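Local coordinates for protein MAR1 Ribonuclease (Caenorhabditis elegans, PDB 2B34) that belongs to the isochorismatase family of hydrolases and probably acts as a hydrolase, possibly on RNA, at residues A[17-22]-A[42-47]; A[30-35]-A[189-194]; A[85-90]-A[111-116]; A[102-107]-A[125-130]. All coordinates share one frame; numbering follows the deposited sequence.

Contact 1: A[17-22]-A[42-47]; sequences LFVCDL and RLIDAA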
loop_
_atom_site.group_PDB
_atom_site.type_symbol
_atom_site.label_atom_id
_atom_site.label_comp_id
_atom_site.label_asym_id
_atom_site.label_seq_id
_atom_site.Cartn_x
_atom_site.Cartn_y
_atom_site.Cartn_z
ATOM N N LEU A 17 21.767 11.402 10.772
ATOM C CA LEU A 17 20.497 11.451 11.482
ATOM C C LEU A 17 19.960 12.874 11.505
ATOM O O LEU A 17 20.613 13.793 11.998
ATOM C CB LEU A 17 20.632 10.898 12.903
ATOM C CG LEU A 17 19.401 11.001 13.820
ATOM C CD1 LEU A 17 18.214 10.139 13.338
ATOM C CD2 LEU A 17 19.785 10.635 15.242
ATOM N N PHE A 18 18.762 13.043 10.960
ATOM C CA PHE A 18 18.078 14.326 10.985
ATOM C C PHE A 18 16.952 14.282 12.022
ATOM O O PHE A 18 16.051 13.444 11.943
ATOM C CB PHE A 18 17.544 14.671 9.588
ATOM C CG PHE A 18 18.536 15.404 8.705
ATOM C CD1 PHE A 18 19.893 15.081 8.714
ATOM C CD2 PHE A 18 18.097 16.405 7.836
ATOM C CE1 PHE A 18 20.798 15.757 7.891
ATOM C CE2 PHE A 18 18.994 17.088 7.011
ATOM C CZ PHE A 18 20.346 16.764 7.041
ATOM N N VAL A 19 17.028 15.180 13.002
ATOM C CA VAL A 19 16.002 15.312 14.040
ATOM C C VAL A 19 15.233 16.602 13.775
ATOM O O VAL A 19 15.759 17.699 14.003
ATOM C CB VAL A 19 16.633 15.374 15.463
ATOM C CG1 VAL A 19 15.555 15.481 16.541
ATOM C CG2 VAL A 19 17.552 14.176 15.718
ATOM N N CYS A 20 13.998 16.496 13.294
ATOM C CA CYS A 20 13.284 17.728 12.947
ATOM C C CYS A 20 12.181 18.163 13.897
ATOM O O CYS A 20 11.193 17.447 14.131
ATOM C CB CYS A 20 12.903 17.818 11.448
ATOM S SG CYS A 20 11.186 17.787 10.930
ATOM N N ASP A 21 12.423 19.329 14.488
ATOM C CA ASP A 21 11.399 20.130 15.139
ATOM C C ASP A 21 10.694 19.444 16.314
ATOM O O ASP A 21 9.531 19.727 16.601
ATOM C CB ASP A 21 10.403 20.651 14.082
ATOM C CG ASP A 21 11.087 21.479 12.988
ATOM O OD1 ASP A 21 12.302 21.754 13.105
ATOM O OD2 ASP A 21 10.418 21.852 12.001
ATOM N N LEU A 22 11.412 18.561 17.006
ATOM C CA LEU A 22 10.878 17.912 18.200
ATOM C C LEU A 22 11.007 18.827 19.417
ATOM O O LEU A 22 11.856 18.625 20.292
ATOM C CB LEU A 22 11.542 16.549 18.426
ATOM C CG LEU A 22 10.994 15.418 17.547
ATOM C CD1 LEU A 22 11.880 14.184 17.623
ATOM C CD2 LEU A 22 9.560 15.069 17.912
ATOM N N ARG A 42 16.337 6.890 21.179
ATOM C CA ARG A 42 17.044 5.655 20.800
ATOM C C ARG A 42 17.939 5.846 19.578
ATOM O O ARG A 42 19.075 5.355 19.552
ATOM C CB ARG A 42 16.062 4.505 20.550
ATOM C CG ARG A 42 15.399 3.987 21.802
ATOM C CD ARG A 42 14.294 2.994 21.483
ATOM N NE ARG A 42 13.676 2.475 22.704
ATOM C CZ ARG A 42 13.163 1.255 22.827
ATOM N NH1 ARG A 42 13.200 0.401 21.812
ATOM N NH2 ARG A 42 12.626 0.882 23.975
ATOM N N LEU A 43 17.422 6.553 18.572
ATOM C CA LEU A 43 18.179 6.828 17.355
ATOM C C LEU A 43 19.315 7.815 17.589
ATOM O O LEU A 43 20.409 7.643 17.049
ATOM C CB LEU A 43 17.256 7.319 16.240
ATOM C CG LEU A 43 16.639 6.125 15.511
ATOM C CD1 LEU A 43 15.158 6.294 15.350
ATOM C CD2 LEU A 43 17.347 5.842 14.186
ATOM N N ILE A 44 19.042 8.843 18.393
ATOM C CA ILE A 44 20.062 9.808 18.809
ATOM C C ILE A 44 21.218 9.114 19.546
ATOM O O ILE A 44 22.381 9.386 19.257
ATOM C CB ILE A 44 19.444 10.948 19.652
ATOM C CG1 ILE A 44 18.744 11.957 18.736
ATOM C CG2 ILE A 44 20.506 11.653 20.488
ATOM C CD1 ILE A 44 17.738 12.850 19.442
ATOM N N ASP A 45 20.884 8.219 20.479
ATOM C CA ASP A 45 21.877 7.418 21.200
ATOM C C ASP A 45 22.660 6.518 20.248
ATOM O O ASP A 45 23.885 6.413 20.352
ATOM C CB ASP A 45 21.211 6.542 22.266
ATOM C CG ASP A 45 20.700 7.331 23.461
ATOM O OD1 ASP A 45 21.149 8.473 23.702
ATOM O OD2 ASP A 45 19.832 6.782 24.177
ATOM N N ALA A 46 21.945 5.868 19.328
ATOM C CA ALA A 46 22.568 5.003 18.329
ATOM C C ALA A 46 23.529 5.777 17.439
ATOM O O ALA A 46 24.615 5.285 17.137
ATOM C CB ALA A 46 21.516 4.303 17.491
ATOM N N ALA A 47 23.131 6.983 17.032
ATOM C CA ALA A 47 23.984 7.835 16.196
ATOM C C ALA A 47 25.266 8.266 16.924
ATOM O O ALA A 47 26.348 8.265 16.334
ATOM C CB ALA A 47 23.210 9.048 15.691
#
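Leu17 plants one methyl of its fork on the flank of the helix, and that methyl does most of the work. Its CD2 comes within 3.6 Å of Leu43 O, lies 3.7 Å from Ile44 CA, and meets Ala47 CB at 3.8 Å; it thus settles among three residues spanning one helical turn. The Leu43 carbonyl it touches is already engaged in the helix, where it accepts from Ala47 N. The other methyl, Leu17 CD1, rests more loosely against Leu43 CB at 4.2 Å, and these two leucine side chains cross at about a right angle. A chi1 of 175° places CG beside the carbonyl carbon and opposite the nitrogen, carrying the fork to the helix.

Two residues along the strand, Val19 repeats the pattern on a smaller scale. Its CG2 sits 3.9 Å from Ile44 CG1. Ile44 starts off along the flank of its helix, but its CG1 lies beside both Leu17 CD2 and Val19 CG2, and CD1 carries on along Val19. No hydrogen bond joins the two segments; the contact is made almost wholly by apolar side chains, with one methyl also against a helix carbonyl, a worked example of how helices cover parallel sheets.

Strand and helix run roughly antiparallel, at 146° with their axes 9.6 Å apart, as consecutive parts of the beta-alpha-beta unit formed by strand 15-20, helix 33-49 and strand 54-59. Leu43 also reaches Ile105 and Val107 of the adjoining strand 103-109 and Ile165 of helix 161-169, while Ala47 touches Thr54 on strand 54-59.

Contact 2: A[30-35]-A[189-194]; sequences IKYFPE and PDTGLV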
loop_
_atom_site.group_PDB
_atom_site.type_symbol
_atom_site.label_atom_id
_atom_site.label_comp_id
_atom_site.label_asym_id
_atom_site.label_seq_id
_atom_site.Cartn_x
_atom_site.Cartn_y
_atom_site.Cartn_z
ATOM N N ILE A 30 0.610 16.531 19.569
ATOM C CA ILE A 30 1.130 15.505 18.658
ATOM C C ILE A 30 0.705 14.130 19.157
ATOM O O ILE A 30 0.940 13.791 20.316
ATOM C CB ILE A 30 2.696 15.563 18.537
ATOM C CG1 ILE A 30 3.189 16.910 17.962
ATOM C CG2 ILE A 30 3.238 14.377 17.733
ATOM C CD1 ILE A 30 2.910 17.149 16.464
ATOM N N LYS A 31 0.077 13.341 18.288
ATOM C CA LYS A 31 -0.288 11.962 18.631
ATOM C C LYS A 31 0.965 11.173 18.982
ATOM O O LYS A 31 1.953 11.219 18.246
ATOM C CB LYS A 31 -1.043 11.281 17.481
ATOM C CG LYS A 31 -2.381 11.928 17.130
ATOM C CD LYS A 31 -3.379 11.834 18.283
ATOM C CE LYS A 31 -4.703 12.510 17.922
ATOM N NZ LYS A 31 -5.808 12.045 18.809
ATOM N N TYR A 32 0.919 10.477 20.118
ATOM C CA TYR A 32 2.037 9.676 20.630
ATOM C C TYR A 32 3.333 10.473 20.819
ATOM O O TYR A 32 4.424 9.979 20.520
ATOM C CB TYR A 32 2.298 8.445 19.744
ATOM C CG TYR A 32 1.071 7.617 19.437
ATOM C CD1 TYR A 32 0.616 6.644 20.331
ATOM C CD2 TYR A 32 0.367 7.801 18.248
ATOM C CE1 TYR A 32 -0.514 5.874 20.043
ATOM C CE2 TYR A 32 -0.759 7.041 17.953
ATOM C CZ TYR A 32 -1.195 6.082 18.852
ATOM O OH TYR A 32 -2.309 5.332 18.552
ATOM N N PHE A 33 3.218 11.701 21.322
ATOM C CA PHE A 33 4.404 12.531 21.542
ATOM C C PHE A 33 5.427 11.860 22.484
ATOM O O PHE A 33 6.602 11.745 22.130
ATOM C CB PHE A 33 4.027 13.942 22.016
ATOM C CG PHE A 33 5.182 14.906 22.022
ATOM C CD1 PHE A 33 5.601 15.518 20.842
ATOM C CD2 PHE A 33 5.858 15.197 23.204
ATOM C CE1 PHE A 33 6.674 16.414 20.839
ATOM C CE2 PHE A 33 6.934 16.089 23.210
ATOM C CZ PHE A 33 7.340 16.701 22.025
ATOM N N PRO A 34 4.985 11.403 23.675
ATOM C CA PRO A 34 5.929 10.738 24.579
ATOM C C PRO A 34 6.641 9.519 23.979
ATOM O O PRO A 34 7.838 9.327 24.219
ATOM C CB PRO A 34 5.043 10.334 25.760
ATOM C CG PRO A 34 3.929 11.341 25.746
ATOM C CD PRO A 34 3.641 11.494 24.282
ATOM N N GLU A 35 5.911 8.711 23.210
ATOM C CA GLU A 35 6.462 7.509 22.568
ATOM C C GLU A 35 7.546 7.870 21.553
ATOM O O GLU A 35 8.627 7.275 21.526
ATOM C CB GLU A 35 5.344 6.725 21.863
ATOM C CG GLU A 35 4.357 6.020 22.790
ATOM C CD GLU A 35 3.150 6.865 23.179
ATOM O OE1 GLU A 35 3.232 8.107 23.178
ATOM O OE2 GLU A 35 2.101 6.273 23.503
ATOM N N PRO A 189 8.050 1.765 21.991
ATOM C CA PRO A 189 6.641 1.930 22.332
ATOM C C PRO A 189 5.742 1.961 21.095
ATOM O O PRO A 189 6.085 2.594 20.089
ATOM C CB PRO A 189 6.611 3.284 23.048
ATOM C CG PRO A 189 7.990 3.457 23.582
ATOM C CD PRO A 189 8.881 2.845 22.558
ATOM N N ASP A 190 4.606 1.270 21.188
ATOM C CA ASP A 190 3.617 1.202 20.120
ATOM C C ASP A 190 3.002 2.562 19.829
ATOM O O ASP A 190 2.679 3.316 20.747
ATOM C CB ASP A 190 2.504 0.219 20.496
ATOM C CG ASP A 190 1.385 0.177 19.464
ATOM O OD1 ASP A 190 1.527 -0.560 18.469
ATOM O OD2 ASP A 190 0.370 0.883 19.645
ATOM N N THR A 191 2.830 2.863 18.545
ATOM C CA THR A 191 2.152 4.087 18.124
ATOM C C THR A 191 0.969 3.828 17.181
ATOM O O THR A 191 0.662 4.642 16.304
ATOM C CB THR A 191 3.139 5.114 17.516
ATOM O OG1 THR A 191 3.742 4.567 16.340
ATOM C CG2 THR A 191 4.224 5.475 18.522
ATOM N N GLY A 192 0.309 2.687 17.382
ATOM C CA GLY A 192 -0.929 2.336 16.678
ATOM C C GLY A 192 -0.857 2.179 15.167
ATOM O O GLY A 192 -1.868 2.342 14.471
ATOM N N LEU A 193 0.328 1.847 14.662
ATOM C CA LEU A 193 0.568 1.777 13.219
ATOM C C LEU A 193 0.060 0.494 12.552
ATOM O O LEU A 193 -0.118 0.453 11.336
ATOM C CB LEU A 193 2.057 1.968 12.922
ATOM C CG LEU A 193 2.624 3.370 13.165
ATOM C CD1 LEU A 193 4.142 3.330 13.222
ATOM C CD2 LEU A 193 2.132 4.370 12.109
ATOM N N VAL A 194 -0.166 -0.546 13.346
ATOM C CA VAL A 194 -0.577 -1.842 12.816
ATOM C C VAL A 194 -2.091 -2.017 12.950
ATOM O O VAL A 194 -2.631 -1.868 14.047
ATOM C CB VAL A 194 0.162 -3.008 13.521
ATOM C CG1 VAL A 194 -0.122 -4.340 12.818
ATOM C CG2 VAL A 194 1.646 -2.740 13.551
HETATM O O HOH W 1 2.401 3.334 23.356
#
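The phenol ring of Tyr32 lies against the backbone of Thr191, which covers one of its faces. Thr191 CA stands 3.7 Å from the ring centroid and only 11° off the normal, a CH-pi contact, while Thr191 O sits over the rim of the same face, 3.2 Å from Tyr32 CE2. The carbonyl of Asp190 and the amide of Gly192 approach obliquely, and the carboxylate carbon of Glu35 lies at the ring edge, in its plane. Beyond the ring the phenol oxygen reaches over Gly192, where a side chain would clash with it; the positive phi of that residue also favours glycine.

At the root of the ring, Thr191 CG2 touches both Tyr32 CB and Glu35 CB, 3.7 Å from each. Glu35, bent at chi2 (90°), lays its CG on Pro189 CB at 3.6 Å. A water then joins its OE2 to Asp190 O, giving a proton to each and lying 2.6 Å from the Asp190 carbonyl. Asp190 shapes the facing loop through an Asx turn, its OD2 accepting from Gly192 N at 2.9 Å from above the carboxylate plane. Thr191 OG1 turns elsewhere, to Arg144 of helix 141-154, and Gly192 O binds Ser197 of the second subunit.

Replacing Tyr32 by an alanine would probably strip the Thr191 backbone of its aromatic cover and give the loop at Gly192 more freedom to move.

No direct hydrogen bond crosses between the segments. The beginning of helix 33-49 is therefore joined to the C-terminal loop by pi and aliphatic contacts with one water bridge, an attachment that depends on shape more than on charge.

Contact 3: A[85-90]-A[111-116]; sequences TKFSMC and AHVCVL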
loop_
_atom_site.group_PDB
_atom_site.type_symbol
_atom_site.label_atom_id
_atom_site.label_comp_id
_atom_site.label_asym_id
_atom_site.label_seq_id
_atom_site.Cartn_x
_atom_site.Cartn_y
_atom_site.Cartn_z
ATOM N N THR A 85 12.305 28.887 9.630
ATOM C CA THR A 85 10.883 29.163 9.452
ATOM C C THR A 85 10.332 28.358 8.278
ATOM O O THR A 85 9.139 28.048 8.233
ATOM C CB THR A 85 10.616 30.661 9.227
ATOM O OG1 THR A 85 11.547 31.170 8.263
ATOM C CG2 THR A 85 10.764 31.437 10.535
ATOM N N LYS A 86 11.210 28.027 7.330
ATOM C CA LYS A 86 10.900 27.084 6.260
ATOM C C LYS A 86 10.611 25.717 6.866
ATOM O O LYS A 86 11.249 25.324 7.837
ATOM C CB LYS A 86 12.078 26.973 5.293
ATOM C CG LYS A 86 11.909 27.730 3.981
ATOM C CD LYS A 86 12.983 27.319 2.957
ATOM C CE LYS A 86 13.027 25.798 2.724
ATOM N NZ LYS A 86 11.891 25.289 1.895
ATOM N N PHE A 87 9.652 24.992 6.299
ATOM C CA PHE A 87 9.252 23.707 6.874
ATOM C C PHE A 87 10.301 22.620 6.655
ATOM O O PHE A 87 10.515 21.773 7.526
ATOM C CB PHE A 87 7.868 23.279 6.372
ATOM C CG PHE A 87 6.754 24.212 6.791
ATOM C CD1 PHE A 87 6.787 24.853 8.030
ATOM C CD2 PHE A 87 5.667 24.438 5.954
ATOM C CE1 PHE A 87 5.761 25.711 8.420
ATOM C CE2 PHE A 87 4.635 25.293 6.339
ATOM C CZ PHE A 87 4.685 25.929 7.574
ATOM N N SER A 88 10.976 22.668 5.510
ATOM C CA SER A 88 12.034 21.704 5.215
ATOM C C SER A 88 13.313 21.950 6.015
ATOM O O SER A 88 13.728 23.095 6.204
ATOM C CB SER A 88 12.363 21.699 3.725
ATOM O OG SER A 88 13.453 20.830 3.468
ATOM N N MET A 89 13.935 20.857 6.457
ATOM C CA MET A 89 15.233 20.890 7.133
ATOM C C MET A 89 16.379 21.222 6.185
ATOM O O MET A 89 17.484 21.532 6.629
ATOM C CB MET A 89 15.537 19.538 7.775
ATOM C CG MET A 89 14.652 19.168 8.932
ATOM S SD MET A 89 15.169 17.610 9.677
ATOM C CE MET A 89 16.658 18.106 10.553
ATOM N N CYS A 90 16.122 21.121 4.882
ATOM C CA CYS A 90 17.148 21.364 3.878
ATOM C C CYS A 90 17.373 22.858 3.684
ATOM O O CYS A 90 16.862 23.478 2.748
ATOM C CB CYS A 90 16.819 20.642 2.572
ATOM S SG CYS A 90 16.958 18.849 2.738
ATOM N N ALA A 111 4.766 15.100 10.467
ATOM C CA ALA A 111 5.021 14.040 9.497
ATOM C C ALA A 111 4.611 14.485 8.096
ATOM O O ALA A 111 5.287 14.182 7.121
ATOM C CB ALA A 111 4.272 12.767 9.889
ATOM N N HIS A 112 3.512 15.230 8.020
ATOM C CA HIS A 112 2.938 15.683 6.754
ATOM C C HIS A 112 3.371 17.102 6.387
ATOM O O HIS A 112 2.888 17.665 5.401
ATOM C CB HIS A 112 1.415 15.610 6.839
ATOM C CG HIS A 112 0.827 16.561 7.833
ATOM N ND1 HIS A 112 1.102 16.493 9.183
ATOM C CD2 HIS A 112 -0.014 17.611 7.671
ATOM C CE1 HIS A 112 0.453 17.458 9.809
ATOM N NE2 HIS A 112 -0.231 18.150 8.914
ATOM N N VAL A 113 4.263 17.686 7.187
ATOM C CA VAL A 113 4.778 19.037 6.923
ATOM C C VAL A 113 6.320 19.055 6.881
ATOM O O VAL A 113 6.876 18.824 5.813
ATOM C CB VAL A 113 4.166 20.110 7.876
ATOM C CG1 VAL A 113 4.496 21.510 7.398
ATOM C CG2 VAL A 113 2.654 19.946 7.980
ATOM N N CYS A 114 7.001 19.300 8.011
ATOM C CA CYS A 114 8.486 19.297 8.053
ATOM C C CYS A 114 9.072 18.015 7.498
ATOM O O CYS A 114 9.952 18.060 6.647
ATOM C CB CYS A 114 9.060 19.514 9.473
ATOM S SG CYS A 114 10.916 19.312 9.627
ATOM N N VAL A 115 8.585 16.881 7.997
ATOM C CA VAL A 115 9.162 15.580 7.669
ATOM C C VAL A 115 8.939 15.265 6.195
ATOM O O VAL A 115 9.855 14.811 5.519
ATOM C CB VAL A 115 8.611 14.445 8.580
ATOM C CG1 VAL A 115 9.254 13.109 8.237
ATOM C CG2 VAL A 115 8.845 14.777 10.055
ATOM N N LEU A 116 7.724 15.525 5.708
ATOM C CA LEU A 116 7.388 15.315 4.301
ATOM C C LEU A 116 8.170 16.254 3.380
ATOM O O LEU A 116 8.761 15.806 2.399
ATOM C CB LEU A 116 5.878 15.459 4.059
ATOM C CG LEU A 116 5.369 15.225 2.628
ATOM C CD1 LEU A 116 5.760 13.835 2.117
ATOM C CD2 LEU A 116 3.857 15.432 2.539
#
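Val113 offers a methyl to the face of the Phe87 ring. Its CG1 lies 3.8 Å from the ring centroid, 25° off the normal, and is displaced toward the rim so that its nearest ring atom is Phe87 CD2 at 3.5 Å. The other methyl, CG2, sits over the centre of the His112 imidazole, its own neighbour in sequence. At chi1 -168° CG1 is opposite the backbone N and CG2 opposite the carbonyl carbon, which sends one branch to each ring.

Cys114 meets the same loop from another direction. Its SG stands 3.3 Å from Phe87 O and 3.8 Å from Met89 CG, two directions about a right angle apart. That carbonyl also receives a CA-H...O contact from Cys114 CA at 3.2 Å, and Lys84 NZ hydrogen-bonds to it, which would be expected to polarise it. Ser88 points away and steadies its own loop: its OG accepts from Cys90 N at 3.0 Å, forming an ST turn, and is also hydrogen-bonded to Asp121.

The sulfur of Cys114 is held in a disulfide with Cys20. Asp21, Lys84 and Cys114 lie together here, consistent with the Asp-Lys-Cys grouping found at the active site of many isochorismatase-family hydrolases, though in this model the cysteine sulfur is locked in that bond.

The contact joins the loop that follows strand 81-84 to the N-terminal end of helix 114-124. Met89 also touches Phe18 and Cys20 of strand 15-20, Val115 faces Met151 of helix 141-154, and Phe87 and Val113 also pack on Gly171 and Leu166 of the second subunit.

Contact 4: A[102-107]-A[125-130]; sequences QNVILV and RGLNVH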
loop_
_atom_site.group_PDB
_atom_site.type_symbol
_atom_site.label_atom_id
_atom_site.label_comp_id
_atom_site.label_asym_id
_atom_site.label_seq_id
_atom_site.Cartn_x
_atom_site.Cartn_y
_atom_site.Cartn_z
ATOM N N GLN A 102 25.020 9.621 1.760
ATOM C CA GLN A 102 24.116 9.104 0.729
ATOM C C GLN A 102 22.752 8.765 1.328
ATOM O O GLN A 102 21.771 8.607 0.603
ATOM C CB GLN A 102 24.728 7.869 0.046
ATOM C CG GLN A 102 25.997 8.178 -0.755
ATOM C CD GLN A 102 26.811 6.941 -1.121
ATOM O OE1 GLN A 102 26.917 5.986 -0.343
ATOM N NE2 GLN A 102 27.413 6.968 -2.307
ATOM N N ASN A 103 22.704 8.670 2.658
ATOM C CA ASN A 103 21.499 8.286 3.383
ATOM C C ASN A 103 21.149 9.238 4.533
ATOM O O ASN A 103 22.023 9.653 5.301
ATOM C CB ASN A 103 21.659 6.866 3.929
ATOM C CG ASN A 103 21.933 5.844 2.835
ATOM O OD1 ASN A 103 21.041 5.482 2.067
ATOM N ND2 ASN A 103 23.173 5.373 2.764
ATOM N N VAL A 104 19.869 9.587 4.643
ATOM C CA VAL A 104 19.382 10.342 5.792
ATOM C C VAL A 104 18.325 9.541 6.549
ATOM O O VAL A 104 17.337 9.086 5.976
ATOM C CB VAL A 104 18.841 11.751 5.413
ATOM C CG1 VAL A 104 18.162 12.417 6.609
ATOM C CG2 VAL A 104 19.962 12.642 4.899
ATOM N N ILE A 105 18.570 9.364 7.840
ATOM C CA ILE A 105 17.611 8.767 8.753
ATOM C C ILE A 105 16.833 9.925 9.369
ATOM O O ILE A 105 17.426 10.861 9.908
ATOM C CB ILE A 105 18.323 7.922 9.832
ATOM C CG1 ILE A 105 19.249 6.887 9.168
ATOM C CG2 ILE A 105 17.302 7.258 10.764
ATOM C CD1 ILE A 105 20.271 6.249 10.098
ATOM N N LEU A 106 15.509 9.872 9.261
ATOM C CA LEU A 106 14.674 11.008 9.636
ATOM C C LEU A 106 13.693 10.682 10.759
ATOM O O LEU A 106 12.903 9.737 10.660
ATOM C CB LEU A 106 13.937 11.553 8.400
ATOM C CG LEU A 106 13.103 12.840 8.441
ATOM C CD1 LEU A 106 13.827 14.013 9.105
ATOM C CD2 LEU A 106 12.696 13.220 7.025
ATOM N N VAL A 107 13.777 11.465 11.832
ATOM C CA VAL A 107 12.811 11.417 12.928
ATOM C C VAL A 107 12.228 12.813 13.149
ATOM O O VAL A 107 12.806 13.810 12.716
ATOM C CB VAL A 107 13.427 10.873 14.256
ATOM C CG1 VAL A 107 14.009 9.479 14.057
ATOM C CG2 VAL A 107 14.487 11.828 14.830
ATOM N N ARG A 125 17.696 15.846 -3.997
ATOM C CA ARG A 125 19.159 15.902 -3.967
ATOM C C ARG A 125 19.824 14.544 -4.243
ATOM O O ARG A 125 21.055 14.432 -4.230
ATOM C CB ARG A 125 19.635 16.460 -2.622
ATOM C CG ARG A 125 19.525 17.973 -2.490
ATOM C CD ARG A 125 19.566 18.397 -1.027
ATOM N NE ARG A 125 19.706 19.844 -0.861
ATOM C CZ ARG A 125 18.700 20.714 -0.889
ATOM N NH1 ARG A 125 17.453 20.307 -1.089
ATOM N NH2 ARG A 125 18.944 22.007 -0.725
ATOM N N GLY A 126 19.014 13.516 -4.487
ATOM C CA GLY A 126 19.525 12.177 -4.784
ATOM C C GLY A 126 19.929 11.367 -3.562
ATOM O O GLY A 126 20.628 10.358 -3.683
ATOM N N LEU A 127 19.492 11.812 -2.384
ATOM C CA LEU A 127 19.754 11.099 -1.138
ATOM C C LEU A 127 18.677 10.048 -0.898
ATOM O O LEU A 127 17.533 10.222 -1.317
ATOM C CB LEU A 127 19.793 12.082 0.037
ATOM C CG LEU A 127 21.023 12.986 0.158
ATOM C CD1 LEU A 127 20.618 14.423 0.414
ATOM C CD2 LEU A 127 21.961 12.482 1.247
ATOM N N ASN A 128 19.046 8.954 -0.238
ATOM C CA ASN A 128 18.059 7.992 0.238
ATOM C C ASN A 128 17.531 8.445 1.597
ATOM O O ASN A 128 18.307 8.856 2.467
ATOM C CB ASN A 128 18.655 6.587 0.343
ATOM C CG ASN A 128 19.337 6.129 -0.944
ATOM O OD1 ASN A 128 20.469 5.631 -0.915
ATOM N ND2 ASN A 128 18.655 6.288 -2.073
ATOM N N VAL A 129 16.212 8.387 1.768
ATOM C CA VAL A 129 15.567 8.817 3.014
ATOM C C VAL A 129 14.948 7.628 3.737
ATOM O O VAL A 129 14.080 6.940 3.194
ATOM C CB VAL A 129 14.483 9.903 2.771
ATOM C CG1 VAL A 129 13.890 10.386 4.088
ATOM C CG2 VAL A 129 15.059 11.071 1.992
ATOM N N HIS A 130 15.409 7.402 4.965
ATOM C CA HIS A 130 14.874 6.361 5.833
ATOM C C HIS A 130 14.019 7.001 6.922
ATOM O O HIS A 130 14.534 7.579 7.885
ATOM C CB HIS A 130 16.013 5.521 6.414
ATOM C CG HIS A 130 16.838 4.833 5.367
ATOM N ND1 HIS A 130 17.576 5.524 4.426
ATOM C CD2 HIS A 130 17.031 3.519 5.104
ATOM C CE1 HIS A 130 18.186 4.664 3.630
ATOM N NE2 HIS A 130 17.874 3.441 4.023
#
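Asn103 and His130 meet on one face of a parallel strand pair in the Rossmann-like sheet, where strand 103-109, helix 114-124 and strand 128-137 form a beta-alpha-beta unit. The side chain of Asn103 can be traced outward. Its CB lies 4.1 Å from His130 CE1. CG, set anti to the carbonyl carbon (chi1 -58°), is 4.0 Å from the same His130 CE1 and runs beside the Asn128 side chain, pointing the same way. At the tip, OD1 reaches the edge of the imidazole, near its plane and 3.4 Å from His130 CE1, while also touching Asn128 CB at 3.1 Å; the Asn103 amide stands 79° to the ring. His130 ND1 is buried here without a partner in the model. A leucine in place of Asn103 would probably deprive the His130 edge of its oxygen neighbour and push hydrocarbon against Asn128.

On the face of Val104, Leu106 and Val129 the contacts are apolar: Leu106 CD2 packs on Val129 CG1, and Leu122 of helix 114-124 covers both valines. Val104 CG2 also meets Leu127 CD2, from the loop before the strand, at 4.2 Å. Gly126, with positive phi, ends that helix in a Schellman motif.

Four backbone bonds set the register. Asn128 N gives to Gln102 O and His130 N to Val104 O, while Leu106 N donates to His130 O. The remaining one, Val104 N to Asn128 O, is 2.8 Å long and nearly straight at 171°.

Contacts 1, 3 and 4 meet around the middle of the parallel sheet. Cys20 SG of contact 1 is disulfide-bonded to Cys114 SG of contact 3 at 2.0 Å, close to Asp21, whose OD2 lies 3.5 Å from that same Cys114 SG in what is probably the active-site region. Contacts 1 and 4 use neighbouring strands, 15-20 and 103-109: Phe18 N probably hydrogen-bonds to Ile105 O, 2.8 Å away. Contact 4 reaches contact 3 through Leu106 CD2, 3.6 Å from Val115 O. Contact 2 stands apart, its centre about 16 Å from that of contact 1, with which it shares helix 33-49, and about 20 Å from contact 3; both contacts 2 and 3 touch the second subunit.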